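Side-chain contacts in GTN Reductase (Agrobacterium tumefaciens, PDB 5N6G), which is an FMN-dependent ene-reductase of the Old Yellow Enzyme family, probably reducing carbon-carbon double bonds with a nicotinamide cofactor as electron donor: residues R18-P23 against L301-N306; Q311-A316 against V325-A330; P335-R340 against A345-P350. All blocks are in the same frame, centred on the assembly; numbering follows the deposited sequence.

Contact 1. Residues R18-P23 against L301-N306; sequences RIVMAP and LWIANN. With FMN (flavin mononucleotide), chain B.
V20 and I303 meet in a buried, apolar contact inside a beta-barrel, between strands 19-21 and 301-305, which are not neighbours in the sheet: strand 324-327 lies between them, and their short segments run 50° apart. No hydrogen bond crosses directly. V20 CG2 comes within 4.3 Å of I303 CG2, a loose methyl-to-methyl touch across the interior, and the side chain of A326 packs against both residues from the strand in between. At the end away from the flavin, L301 CD1 approaches the R18 guanidinium obliquely, while the charge of R18 is directed mainly to backbone oxygens, among them that of D323.

Toward the other end the interior becomes polar. A22 CB lies 4.1 Å from N305 ND2, and both residues face the ribityl chain of FMN. N305 CG stands anti to the backbone N (chi1 168°), which carries the amide to the ribityl-phosphate arm. There its two ends do different work: OD1 accepts from FMN O3' at 2.6 Å, and ND2 donates to FMN O5' at 3.0 Å with an N-H...O angle of 149°. ND2 is also bonded to A326 O, which fixes the amide's orientation. Across from it, in segment 18-23, P23 O takes a hydrogen bond from FMN O2' at 2.7 Å, and the ring carbon P23 CG lies 3.4 Å from FMN C2. FMN held at the C-terminal ends of the strands of an eight-stranded TIM barrel is the arrangement found in Old Yellow Enzymes, as in other flavin-binding TIM barrels.

Contact 2. Residues Q311-A316 against V325-A330; sequences QSAIEA and VAFGKA. With FMN (flavin mononucleotide), chain B.
The F327 ring has V325 CG1 over one face, 3.6 Å above the plane and displaced toward the rim, while A313 CB reaches its far end obliquely, 3.7 Å from CZ. V325 and F327 are two residues apart on the same strand, and the methyl of A313, from helix 310-318, fits against both. A313 CB also lies 3.8 Å from V325 CG2. Both V325 methyls are used: CG1, anti to the backbone N (chi1 173°), leans over the phenyl ring, and CG2 makes the closer approach to the alanine. Such a small residue lets the helix approach the strand closely, with the CA atoms of A313 and V325 6.2 Å apart. The buried patch is wholly apolar and no hydrogen bond crosses it.

Polar groups lie away from this patch. On the outer side of the helix, Q311 NE2 donates to E315 OE2 along an almost straight line (167°), meeting the oxygen on its anti side, one turn further on. Beyond F327 the chain leaves the strand and grips the FMN phosphate. G328 N donates to FMN O3P at 2.8 Å and K329 N to FMN O2P at 2.9 Å. The K329 side chain folds at its last two torsions and brings NZ to 2.8 Å from the same O2P, where its positive charge would help balance the phosphate.

Helix 310-318 and strand 324-327 are the last two elements of a beta-alpha-beta unit that begins with strand 301-305. F327 also touches I19 of strand 19-21 and, on helix 337-343, L337 and L341, so its ring sits where two helices pack against the barrel wall.

Contact 3. Residues P335-R340 against A345-P350; sequences PDLVRR and APLNAP
The carbonyl of R340, in helix 337-343, accepts a hydrogen bond from A345 N at 2.8 Å (164°), and the following residues turn back in an irregular, extended course past the same helix. This is a helix followed by a returning loop near the C-terminal end of the TIM-barrel chain, and the R340 side chain forms its centre.

R340 extends straight from CG to NE and passes alongside L347 in the opposite direction. L347 CD2 packs on its aliphatic part, 3.6 Å from R340 CB, and also lies 3.8 Å from L337 CD1, which it approaches at a slant. The loop leucine thus bridges two helix residues one turn apart.

The guanidinium is held around its rim. NE donates to D336 OD1 at 2.9 Å, forming a salt bridge whose line comes from above the carboxylate plane but stays close to that of the guanidinium. NH1 reaches P346 O at 2.7 Å, again near the guanidinium plane, although the bond is bent and the donor is tilted 25° from the carbonyl plane. Together these bonds restrict rotation of the group. D336 is itself bonded through OD2 to the backbone N of L369, so the salt bridge also ties in the chain's tail.

N348 ND2 lies over one face of the guanidinium, its amide plane turned 57° from that of the arginine. N348 ND2 and R340 NH2, 3.4 Å apart, are both donors and do not bond; ND2 gives its hydrogens to A333 O and P367 O. A second water joins R340 NH1 to N348 OD1, weakly at the OD1 end. The firmer water bridge donates to N348 OD1 and takes a hydrogen bond from R340 NH2, 3.0 Å from its oxygen.

How the contacts relate
The three contacts follow one another along the chain without nesting, and they lie on the same side of its centre. Contacts 1 and 2 are closest, their centres about 8 Å apart: strand 324-327 of contact 2 sits between the two strands of contact 1, and backbone bonds from V20 to V325 and F327 join first strand to last, closing the barrel. Both reach FMN, contact 1 chiefly at the ribityl chain and contact 2 at the phosphate. Contact 3 lies farther out, its centre about 12 Å from that of contact 2 and 16 Å from that of contact 1; V338 touches I19, and P350 touches K329. The series therefore runs from the barrel interior, through the wall and the helix packed on it, to the C-terminal outer layer.

Contact 1. Residues R18-P23 against L301-N306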
# COMPACT_ATOMS: atom_id res chain seq x y z
N ARG A 18 -17.82 2.13 4.55
CA ARG A 18 -16.59 2.89 4.65
C ARG A 18 -15.56 2.21 5.55
O ARG A 18 -14.66 2.86 6.06
CB ARG A 18 -16.91 4.31 5.12
CG ARG A 18 -17.67 5.07 4.04
CD ARG A 18 -18.56 6.14 4.63
NE ARG A 18 -19.37 6.79 3.59
CZ ARG A 18 -19.07 7.94 3.00
NH1 ARG A 18 -17.97 8.60 3.35
NH2 ARG A 18 -19.87 8.43 2.07
N ILE A 19 -15.65 0.89 5.68
CA ILE A 19 -14.69 0.10 6.43
C ILE A 19 -13.79 -0.57 5.40
O ILE A 19 -14.26 -1.38 4.59
CB ILE A 19 -15.39 -0.93 7.34
CG1 ILE A 19 -16.17 -0.24 8.46
CG2 ILE A 19 -14.39 -1.88 8.00
CD1 ILE A 19 -17.35 -1.06 9.01
N VAL A 20 -12.52 -0.21 5.38
CA VAL A 20 -11.57 -0.65 4.38
C VAL A 20 -10.60 -1.64 5.02
O VAL A 20 -10.17 -1.46 6.16
CB VAL A 20 -10.84 0.56 3.78
CG1 VAL A 20 -9.75 0.17 2.78
CG2 VAL A 20 -11.85 1.50 3.13
N MET A 21 -10.27 -2.71 4.29
CA MET A 21 -9.20 -3.61 4.70
C MET A 21 -7.87 -3.06 4.20
O MET A 21 -7.62 -2.99 2.98
CB MET A 21 -9.43 -5.03 4.17
CG MET A 21 -8.31 -5.98 4.52
SD MET A 21 -8.73 -7.65 4.03
CE MET A 21 -7.14 -8.49 4.18
N ALA A 22 -7.03 -2.64 5.13
CA ALA A 22 -5.73 -2.10 4.79
C ALA A 22 -4.83 -3.17 4.15
O ALA A 22 -5.04 -4.37 4.35
CB ALA A 22 -5.03 -1.54 6.03
N PRO A 23 -3.82 -2.75 3.39
CA PRO A 23 -2.92 -3.72 2.75
C PRO A 23 -2.09 -4.44 3.80
O PRO A 23 -1.53 -3.81 4.71
CB PRO A 23 -2.04 -2.85 1.85
CG PRO A 23 -2.09 -1.46 2.49
CD PRO A 23 -3.49 -1.35 3.04
N LEU A 301 -11.79 9.91 -2.38
CA LEU A 301 -12.18 9.46 -1.06
C LEU A 301 -10.97 9.53 -0.13
O LEU A 301 -9.88 9.06 -0.47
CB LEU A 301 -12.71 8.03 -1.14
CG LEU A 301 -13.46 7.53 0.09
CD1 LEU A 301 -14.82 8.19 0.16
CD2 LEU A 301 -13.59 6.01 0.05
N TRP A 302 -11.15 10.12 1.04
CA TRP A 302 -10.07 10.32 1.99
C TRP A 302 -10.13 9.18 3.02
O TRP A 302 -11.00 9.18 3.90
CB TRP A 302 -10.19 11.67 2.69
CG TRP A 302 -8.96 12.06 3.43
CD1 TRP A 302 -8.72 11.87 4.77
CD2 TRP A 302 -7.79 12.69 2.90
NE1 TRP A 302 -7.47 12.34 5.09
CE2 TRP A 302 -6.88 12.85 3.96
CE3 TRP A 302 -7.43 13.14 1.63
CZ2 TRP A 302 -5.64 13.47 3.79
CZ3 TRP A 302 -6.20 13.71 1.45
CH2 TRP A 302 -5.32 13.87 2.53
N ILE A 303 -9.19 8.24 2.90
CA ILE A 303 -9.16 7.02 3.69
C ILE A 303 -8.04 7.16 4.69
O ILE A 303 -6.89 7.39 4.30
CB ILE A 303 -8.94 5.76 2.83
CG1 ILE A 303 -9.95 5.66 1.69
CG2 ILE A 303 -8.93 4.55 3.74
CD1 ILE A 303 -9.65 4.51 0.71
N ALA A 304 -8.34 7.00 5.97
CA ALA A 304 -7.34 7.16 7.01
C ALA A 304 -7.05 5.82 7.66
O ALA A 304 -7.92 4.96 7.75
CB ALA A 304 -7.79 8.14 8.08
N ASN A 305 -5.82 5.69 8.15
CA ASN A 305 -5.34 4.48 8.78
C ASN A 305 -4.40 4.82 9.92
O ASN A 305 -3.79 5.89 9.94
CB ASN A 305 -4.58 3.62 7.77
CG ASN A 305 -3.82 2.51 8.43
OD1 ASN A 305 -2.61 2.61 8.65
ND2 ASN A 305 -4.52 1.45 8.78
N ASN A 306 -4.32 3.86 10.85
CA ASN A 306 -3.28 3.62 11.85
C ASN A 306 -3.82 3.85 13.26
O ASN A 306 -4.06 4.99 13.69
CB ASN A 306 -2.02 4.45 11.61
CG ASN A 306 -0.87 3.99 12.50
OD1 ASN A 306 -0.59 2.79 12.61
ND2 ASN A 306 -0.24 4.93 13.20
N1 FMN B . 1.21 -1.51 4.68
C2 FMN B . 1.25 -1.41 3.31
O2 FMN B . 1.11 -0.32 2.73
N3 FMN B . 1.40 -2.56 2.56
C4 FMN B . 1.58 -3.83 3.05
O4 FMN B . 1.67 -4.80 2.29
C4A FMN B . 1.58 -3.92 4.50
N5 FMN B . 1.71 -5.10 5.05
C5A FMN B . 1.55 -5.19 6.42
C6 FMN B . 1.57 -6.45 7.00
C7 FMN B . 1.29 -6.62 8.35
C7M FMN B . 1.29 -8.01 8.94
C8 FMN B . 1.00 -5.50 9.15
C8M FMN B . 0.64 -5.65 10.60
C9 FMN B . 1.00 -4.23 8.57
C9A FMN B . 1.26 -4.08 7.21
N10 FMN B . 1.16 -2.82 6.58
C10 FMN B . 1.34 -2.70 5.23
C1' FMN B . 0.67 -1.68 7.37
C2' FMN B . -0.84 -1.74 7.53
O2' FMN B . -1.50 -1.57 6.26
C3' FMN B . -1.39 -0.69 8.50
O3' FMN B . -0.97 0.61 8.09
C4' FMN B . -0.93 -0.91 9.95
O4' FMN B . -1.20 -2.25 10.36
C5' FMN B . -1.56 0.10 10.90
O5' FMN B . -2.99 -0.06 10.92
P FMN B . -3.81 -0.78 12.12
O1P FMN B . -3.55 0.05 13.36
O2P FMN B . -3.20 -2.17 12.25
O3P FMN B . -5.23 -0.77 11.66

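Contact 2. Residues Q311-A316 against V325-A330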
# COMPACT_ATOMS: atom_id res chain seq x y z
N GLN A 311 -14.77 3.15 18.17
CA GLN A 311 -15.31 4.46 18.54
C GLN A 311 -14.63 5.58 17.77
O GLN A 311 -15.30 6.51 17.30
CB GLN A 311 -15.18 4.69 20.05
CG GLN A 311 -15.98 5.89 20.55
CD GLN A 311 -17.45 5.84 20.14
OE1 GLN A 311 -18.08 4.78 20.17
NE2 GLN A 311 -17.99 6.98 19.74
N SER A 312 -13.30 5.51 17.61
CA SER A 312 -12.62 6.59 16.89
C SER A 312 -12.93 6.56 15.40
O SER A 312 -13.00 7.62 14.77
CB SER A 312 -11.10 6.50 17.12
OG SER A 312 -10.59 5.24 16.72
N ALA A 313 -13.14 5.38 14.82
CA ALA A 313 -13.52 5.33 13.42
C ALA A 313 -14.91 5.90 13.20
O ALA A 313 -15.14 6.65 12.25
CB ALA A 313 -13.45 3.90 12.89
N ILE A 314 -15.87 5.55 14.07
CA ILE A 314 -17.20 6.11 13.94
C ILE A 314 -17.15 7.63 14.04
O ILE A 314 -17.75 8.35 13.23
CB ILE A 314 -18.13 5.51 15.01
CG1 ILE A 314 -18.37 4.03 14.67
CG2 ILE A 314 -19.44 6.27 15.08
CD1 ILE A 314 -19.12 3.28 15.75
N GLU A 315 -16.40 8.14 15.01
CA GLU A 315 -16.36 9.59 15.24
C GLU A 315 -15.64 10.31 14.10
O GLU A 315 -16.04 11.41 13.70
CB GLU A 315 -15.68 9.90 16.58
CG GLU A 315 -16.55 9.53 17.78
CD GLU A 315 -15.87 9.75 19.12
OE1 GLU A 315 -14.75 10.30 19.14
OE2 GLU A 315 -16.46 9.37 20.15
N ALA A 316 -14.60 9.70 13.54
CA ALA A 316 -13.84 10.37 12.48
C ALA A 316 -14.68 10.53 11.22
O ALA A 316 -14.58 11.54 10.52
CB ALA A 316 -12.56 9.60 12.18
N VAL A 325 -12.25 4.54 6.91
CA VAL A 325 -11.18 4.10 7.80
C VAL A 325 -10.72 2.71 7.36
O VAL A 325 -11.54 1.81 7.16
CB VAL A 325 -11.63 4.08 9.27
CG1 VAL A 325 -10.56 3.44 10.14
CG2 VAL A 325 -11.96 5.50 9.76
N ALA A 326 -9.41 2.56 7.20
CA ALA A 326 -8.80 1.29 6.86
C ALA A 326 -8.21 0.68 8.12
O ALA A 326 -7.48 1.35 8.86
CB ALA A 326 -7.72 1.47 5.81
N PHE A 327 -8.54 -0.58 8.35
CA PHE A 327 -8.06 -1.33 9.50
C PHE A 327 -7.12 -2.40 9.02
O PHE A 327 -7.44 -3.11 8.06
CB PHE A 327 -9.22 -2.01 10.23
CG PHE A 327 -10.26 -1.06 10.79
CD1 PHE A 327 -10.16 -0.60 12.09
CD2 PHE A 327 -11.35 -0.67 10.03
CE1 PHE A 327 -11.14 0.23 12.63
CE2 PHE A 327 -12.32 0.18 10.55
CZ PHE A 327 -12.21 0.61 11.85
N GLY A 328 -5.98 -2.54 9.69
CA GLY A 328 -5.00 -3.56 9.36
C GLY A 328 -5.10 -4.77 10.28
O GLY A 328 -5.72 -5.78 9.94
N LYS A 329 -4.53 -4.67 11.48
CA LYS A 329 -4.46 -5.83 12.36
C LYS A 329 -5.85 -6.35 12.73
O LYS A 329 -6.03 -7.56 12.87
CB LYS A 329 -3.67 -5.48 13.62
CG LYS A 329 -2.17 -5.27 13.32
CD LYS A 329 -1.37 -5.09 14.59
CE LYS A 329 -1.68 -3.77 15.25
NZ LYS A 329 -1.43 -2.59 14.38
N ALA A 330 -6.84 -5.48 12.83
CA ALA A 330 -8.18 -5.97 13.16
C ALA A 330 -8.75 -6.83 12.04
O ALA A 330 -9.51 -7.77 12.32
CB ALA A 330 -9.12 -4.81 13.46
N1 FMN B . 1.21 -1.51 4.68
C2 FMN B . 1.25 -1.41 3.31
O2 FMN B . 1.11 -0.32 2.73
N3 FMN B . 1.40 -2.56 2.56
C4 FMN B . 1.58 -3.83 3.05
O4 FMN B . 1.67 -4.80 2.29
C4A FMN B . 1.58 -3.92 4.50
N5 FMN B . 1.71 -5.10 5.05
C5A FMN B . 1.55 -5.19 6.42
C6 FMN B . 1.57 -6.45 7.00
C7 FMN B . 1.29 -6.62 8.35
C7M FMN B . 1.29 -8.01 8.94
C8 FMN B . 1.00 -5.50 9.15
C8M FMN B . 0.64 -5.65 10.60
C9 FMN B . 1.00 -4.23 8.57
C9A FMN B . 1.26 -4.08 7.21
N10 FMN B . 1.16 -2.82 6.58
C10 FMN B . 1.34 -2.70 5.23
C1' FMN B . 0.67 -1.68 7.37
C2' FMN B . -0.84 -1.74 7.53
O2' FMN B . -1.50 -1.57 6.26
C3' FMN B . -1.39 -0.69 8.50
O3' FMN B . -0.97 0.61 8.09
C4' FMN B . -0.93 -0.91 9.95
O4' FMN B . -1.20 -2.25 10.36
C5' FMN B . -1.56 0.10 10.90
O5' FMN B . -2.99 -0.06 10.92
P FMN B . -3.81 -0.78 12.12
O1P FMN B . -3.55 0.05 13.36
O2P FMN B . -3.20 -2.17 12.25
O3P FMN B . -5.23 -0.77 11.66

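Contact 3. Residues P335-R340 against A345-P350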
# COMPACT_ATOMS: atom_id res chain seq x y z
N PRO A 335 -12.40 -11.77 10.19
CA PRO A 335 -12.85 -11.77 8.79
C PRO A 335 -14.14 -11.00 8.61
O PRO A 335 -14.31 -10.28 7.62
CB PRO A 335 -13.00 -13.27 8.48
CG PRO A 335 -13.15 -13.94 9.79
CD PRO A 335 -12.33 -13.13 10.76
N ASP A 336 -15.06 -11.13 9.57
CA ASP A 336 -16.33 -10.40 9.56
C ASP A 336 -16.26 -9.16 10.44
O ASP A 336 -17.17 -8.88 11.22
CB ASP A 336 -17.47 -11.31 10.01
CG ASP A 336 -17.27 -11.90 11.39
OD1 ASP A 336 -16.14 -11.90 11.92
OD2 ASP A 336 -18.26 -12.42 11.95
N LEU A 337 -15.17 -8.40 10.31
CA LEU A 337 -15.01 -7.17 11.07
C LEU A 337 -16.19 -6.24 10.88
O LEU A 337 -16.64 -5.59 11.83
CB LEU A 337 -13.72 -6.46 10.67
CG LEU A 337 -13.44 -5.16 11.42
CD1 LEU A 337 -13.29 -5.41 12.92
CD2 LEU A 337 -12.19 -4.51 10.87
N VAL A 338 -16.70 -6.15 9.65
CA VAL A 338 -17.80 -5.21 9.37
C VAL A 338 -19.00 -5.53 10.26
O VAL A 338 -19.54 -4.64 10.94
CB VAL A 338 -18.17 -5.25 7.88
CG1 VAL A 338 -19.46 -4.48 7.62
CG2 VAL A 338 -17.06 -4.66 7.03
N ARG A 339 -19.42 -6.80 10.27
CA ARG A 339 -20.56 -7.18 11.11
C ARG A 339 -20.27 -6.97 12.59
O ARG A 339 -21.13 -6.51 13.34
CB ARG A 339 -20.91 -8.64 10.84
CG ARG A 339 -22.12 -9.14 11.63
CD ARG A 339 -22.35 -10.61 11.40
NE ARG A 339 -23.27 -11.17 12.39
CZ ARG A 339 -23.36 -12.46 12.68
NH1 ARG A 339 -22.58 -13.34 12.06
NH2 ARG A 339 -24.23 -12.88 13.59
N ARG A 340 -19.06 -7.32 13.04
CA ARG A 340 -18.72 -7.12 14.44
C ARG A 340 -18.79 -5.64 14.81
O ARG A 340 -19.33 -5.29 15.87
CB ARG A 340 -17.33 -7.67 14.73
CG ARG A 340 -17.25 -9.21 14.77
CD ARG A 340 -15.78 -9.68 14.82
NE ARG A 340 -15.68 -11.14 14.68
CZ ARG A 340 -15.56 -12.00 15.67
NH1 ARG A 340 -15.52 -11.59 16.93
NH2 ARG A 340 -15.48 -13.30 15.40
N ALA A 345 -19.85 -5.96 18.55
CA ALA A 345 -19.50 -7.26 19.10
C ALA A 345 -18.02 -7.29 19.46
O ALA A 345 -17.23 -6.52 18.92
CB ALA A 345 -19.80 -8.36 18.09
N PRO A 346 -17.60 -8.19 20.34
CA PRO A 346 -16.17 -8.30 20.65
C PRO A 346 -15.37 -8.75 19.43
O PRO A 346 -15.88 -9.41 18.53
CB PRO A 346 -16.12 -9.36 21.76
CG PRO A 346 -17.50 -9.42 22.30
CD PRO A 346 -18.41 -9.11 21.16
N LEU A 347 -14.09 -8.36 19.42
CA LEU A 347 -13.18 -8.68 18.33
C LEU A 347 -12.21 -9.78 18.76
O LEU A 347 -11.85 -9.88 19.93
CB LEU A 347 -12.40 -7.44 17.91
CG LEU A 347 -13.27 -6.26 17.48
CD1 LEU A 347 -12.37 -5.13 17.01
CD2 LEU A 347 -14.26 -6.64 16.39
N ASN A 348 -11.80 -10.60 17.80
CA ASN A 348 -10.69 -11.51 18.04
C ASN A 348 -9.40 -10.72 18.13
O ASN A 348 -9.24 -9.69 17.47
CB ASN A 348 -10.54 -12.53 16.90
CG ASN A 348 -11.75 -13.41 16.70
OD1 ASN A 348 -12.35 -13.92 17.65
ND2 ASN A 348 -12.09 -13.64 15.45
N ALA A 349 -8.44 -11.24 18.90
CA ALA A 349 -7.12 -10.63 19.03
C ALA A 349 -6.16 -11.18 17.96
O ALA A 349 -6.13 -12.39 17.71
CB ALA A 349 -6.54 -10.91 20.41
N PRO A 350 -5.35 -10.33 17.32
CA PRO A 350 -4.40 -10.85 16.33
C PRO A 350 -3.27 -11.63 16.99
O PRO A 350 -2.84 -11.33 18.11
CB PRO A 350 -3.87 -9.58 15.64
CG PRO A 350 -4.71 -8.47 16.12
CD PRO A 350 -5.25 -8.87 17.45
O HOH W 1 -15.00 -15.08 17.72
O HOH W 2 -14.88 -13.03 19.69